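PDB 3K66: beta-amyloid-like protein from Caenorhabditis elegans, which probably acts in cell adhesion and neuronal development as a membrane-anchored relative of human amyloid precursor protein, binding heparin through its E2 domain. Local coordinates for residues G179-L184 against I197-W202. Numbering follows the deposited sequence.
Sequences GTLAML and IAVTYW
L181 reaches across to A198, V199 and W202, and in doing so illustrates how one branched side chain can join two helices that share no hydrogen bond at this point. Its two methyl groups divide the work. CD1 meets the six-membered ring of W202, approaching it obliquely and lying 3.6 Å from CZ3. CD2 turns instead to the N-terminal part of helix 195-209, where it lies 4.3 Å from A198 CB. The same methyl of L181 is 4.1 Å from V199 CG2. CG of L181 stands anti to its own carbonyl carbon (chi1 -74°), which points the fork at the other helix. W202 answers with a chi1 of 178°: CG extends opposite the backbone N, and the indole leans back over helix 163-182, where it also touches D174, I177 and N178.

In the fold, this contact joins helix 195-209, the last of the modelled chain, to the end of helix 163-182 in the elongated, all-helical E2 domain. The chain reverses between them through a linker containing helix 188-191, and helix 123-154 supplies a further surface, with L130 against A198.

The packing is uneven. L181 and A198 are buried, and L181 contributes more than half of the modest 140 Å² that the two segments bury together. W202 is also only partly buried, and its NE1 makes a weak hydrogen bond to E138 OE1. Toward V199 the contact thins: its side chain crosses that of L181 at about a right angle, touches it through CG2 alone and remains partly open to the surroundings.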
ATOM      1  N   GLY A 179      16.113  12.964 -15.686  1.00 56.53           N
ATOM      2  CA  GLY A 179      15.734  13.402 -17.007  1.00 55.72           C
ATOM      3  C   GLY A 179      14.922  14.681 -16.924  1.00 56.86           C
ATOM      4  O   GLY A 179      15.133  15.630 -17.675  1.00 55.88           O
ATOM      5  N   THR A 180      13.995  14.737 -15.981  1.00 54.31           N
ATOM      6  CA  THR A 180      13.171  15.929 -15.872  1.00 53.81           C
ATOM      7  C   THR A 180      13.997  17.170 -15.506  1.00 56.24           C
ATOM      8  O   THR A 180      13.700  18.275 -15.959  1.00 56.39           O
ATOM      9  CB  THR A 180      12.037  15.687 -14.885  1.00 52.70           C
ATOM     10  OG1 THR A 180      11.378  14.462 -15.231  1.00 50.90           O
ATOM     11  CG2 THR A 180      11.024  16.808 -14.955  1.00 49.16           C
ATOM     12  N   LEU A 181      15.050  16.982 -14.709  1.00 58.70           N
ATOM     13  CA  LEU A 181      15.947  18.078 -14.331  1.00 56.79           C
ATOM     14  C   LEU A 181      16.774  18.473 -15.570  1.00 58.83           C
ATOM     15  O   LEU A 181      17.076  19.656 -15.793  1.00 58.09           O
ATOM     16  CB  LEU A 181      16.864  17.642 -13.177  1.00 52.64           C
ATOM     17  CG  LEU A 181      16.166  17.544 -11.808  1.00 53.53           C
ATOM     18  CD1 LEU A 181      16.736  16.401 -10.963  1.00 48.10           C
ATOM     19  CD2 LEU A 181      16.331  18.857 -11.079  1.00 50.49           C
ATOM     20  N   ALA A 182      17.134  17.483 -16.380  1.00 58.28           N
ATOM     21  CA  ALA A 182      17.903  17.767 -17.580  1.00 59.99           C
ATOM     22  C   ALA A 182      17.165  18.782 -18.470  1.00 61.71           C
ATOM     23  O   ALA A 182      17.782  19.576 -19.177  1.00 62.39           O
ATOM     24  CB  ALA A 182      18.180  16.472 -18.359  1.00 60.80           C
ATOM     25  N   MET A 183      15.842  18.763 -18.430  1.00 62.28           N
ATOM     26  CA  MET A 183      15.092  19.687 -19.247  1.00 62.41           C
ATOM     27  C   MET A 183      15.464  21.134 -18.989  1.00 63.65           C
ATOM     28  O   MET A 183      15.123  22.002 -19.780  1.00 64.84           O
ATOM     29  CB  MET A 183      13.590  19.463 -19.062  1.00 60.77           C
ATOM     30  CG  MET A 183      13.100  18.249 -19.834  1.00 61.36           C
ATOM     31  SD  MET A 183      11.418  17.760 -19.474  1.00 60.37           S
ATOM     32  CE  MET A 183      11.402  16.015 -20.020  1.00 59.92           C
ATOM     33  N   LEU A 184      16.187  21.416 -17.911  1.00 63.29           N
ATOM     34  CA  LEU A 184      16.559  22.802 -17.652  1.00 64.19           C
ATOM     35  C   LEU A 184      17.830  23.203 -18.385  1.00 65.52           C
ATOM     36  O   LEU A 184      18.058  24.379 -18.623  1.00 66.46           O
ATOM     37  CB  LEU A 184      16.739  23.064 -16.152  1.00 65.33           C
ATOM     38  CG  LEU A 184      15.475  23.171 -15.302  1.00 64.01           C
ATOM     39  CD1 LEU A 184      14.994  21.786 -14.982  1.00 67.80           C
ATOM     40  CD2 LEU A 184      15.742  23.923 -14.022  1.00 62.44           C
ATOM     41  N   ILE A 197      17.941  24.746  -6.407  1.00 66.63           N
ATOM     42  CA  ILE A 197      16.815  24.804  -5.473  1.00 66.27           C
ATOM     43  C   ILE A 197      15.980  23.513  -5.510  1.00 64.95           C
ATOM     44  O   ILE A 197      15.644  22.937  -4.463  1.00 64.33           O
ATOM     45  CB  ILE A 197      15.891  25.999  -5.760  1.00 67.78           C
ATOM     46  CG1 ILE A 197      16.684  27.303  -5.662  1.00 67.89           C
ATOM     47  CG2 ILE A 197      14.763  26.040  -4.733  1.00 65.57           C
ATOM     48  CD1 ILE A 197      15.847  28.534  -5.931  1.00 69.13           C
ATOM     49  N   ALA A 198      15.652  23.066  -6.718  1.00 63.72           N
ATOM     50  CA  ALA A 198      14.873  21.847  -6.913  1.00 59.62           C
ATOM     51  C   ALA A 198      15.625  20.607  -6.438  1.00 58.23           C
ATOM     52  O   ALA A 198      15.022  19.704  -5.857  1.00 56.58           O
ATOM     53  CB  ALA A 198      14.506  21.690  -8.404  1.00 56.48           C
ATOM     54  N   VAL A 199      16.940  20.558  -6.686  1.00 56.65           N
ATOM     55  CA  VAL A 199      17.748  19.395  -6.282  1.00 56.27           C
ATOM     56  C   VAL A 199      17.756  19.238  -4.757  1.00 56.13           C
ATOM     57  O   VAL A 199      17.556  18.142  -4.235  1.00 53.39           O
ATOM     58  CB  VAL A 199      19.225  19.474  -6.793  1.00 57.02           C
ATOM     59  CG1 VAL A 199      20.016  18.308  -6.242  1.00 54.75           C
ATOM     60  CG2 VAL A 199      19.280  19.421  -8.318  1.00 55.92           C
ATOM     61  N   THR A 200      17.997  20.335  -4.043  1.00 57.61           N
ATOM     62  CA  THR A 200      17.988  20.287  -2.587  1.00 57.73           C
ATOM     63  C   THR A 200      16.584  19.882  -2.116  1.00 58.12           C
ATOM     64  O   THR A 200      16.413  19.041  -1.214  1.00 55.92           O
ATOM     65  CB  THR A 200      18.386  21.637  -1.996  1.00 57.54           C
ATOM     66  OG1 THR A 200      19.673  22.001  -2.505  1.00 57.50           O
ATOM     67  CG2 THR A 200      18.446  21.557  -0.454  1.00 56.99           C
ATOM     68  N   TYR A 201      15.578  20.463  -2.758  1.00 58.07           N
ATOM     69  CA  TYR A 201      14.202  20.146  -2.422  1.00 58.40           C
ATOM     70  C   TYR A 201      13.991  18.654  -2.549  1.00 58.73           C
ATOM     71  O   TYR A 201      13.309  18.033  -1.736  1.00 59.44           O
ATOM     72  CB  TYR A 201      13.221  20.857  -3.349  1.00 60.07           C
ATOM     73  CG  TYR A 201      11.773  20.504  -3.062  1.00 61.42           C
ATOM     74  CD1 TYR A 201      11.108  21.018  -1.950  1.00 60.94           C
ATOM     75  CD2 TYR A 201      11.071  19.645  -3.911  1.00 61.19           C
ATOM     76  CE1 TYR A 201       9.785  20.687  -1.696  1.00 61.80           C
ATOM     77  CE2 TYR A 201       9.759  19.311  -3.668  1.00 61.37           C
ATOM     78  CZ  TYR A 201       9.120  19.837  -2.556  1.00 62.31           C
ATOM     79  OH  TYR A 201       7.804  19.509  -2.319  1.00 62.32           O
ATOM     80  N   TRP A 202      14.569  18.074  -3.590  1.00 56.70           N
ATOM     81  CA  TRP A 202      14.438  16.637  -3.815  1.00 53.08           C
ATOM     82  C   TRP A 202      15.093  15.876  -2.663  1.00 54.40           C
ATOM     83  O   TRP A 202      14.494  14.975  -2.103  1.00 53.90           O
ATOM     84  CB  TRP A 202      15.078  16.276  -5.154  1.00 49.80           C
ATOM     85  CG  TRP A 202      15.075  14.842  -5.522  1.00 44.80           C
ATOM     86  CD1 TRP A 202      14.244  13.866  -5.053  1.00 46.94           C
ATOM     87  CD2 TRP A 202      15.817  14.247  -6.587  1.00 43.61           C
ATOM     88  NE1 TRP A 202      14.412  12.702  -5.780  1.00 41.27           N
ATOM     89  CE2 TRP A 202      15.370  12.916  -6.723  1.00 42.00           C
ATOM     90  CE3 TRP A 202      16.811  14.720  -7.440  1.00 41.42           C
ATOM     91  CZ2 TRP A 202      15.882  12.051  -7.689  1.00 44.02           C
ATOM     92  CZ3 TRP A 202      17.329  13.862  -8.409  1.00 43.63           C
ATOM     93  CH2 TRP A 202      16.860  12.535  -8.529  1.00 43.95           C
TER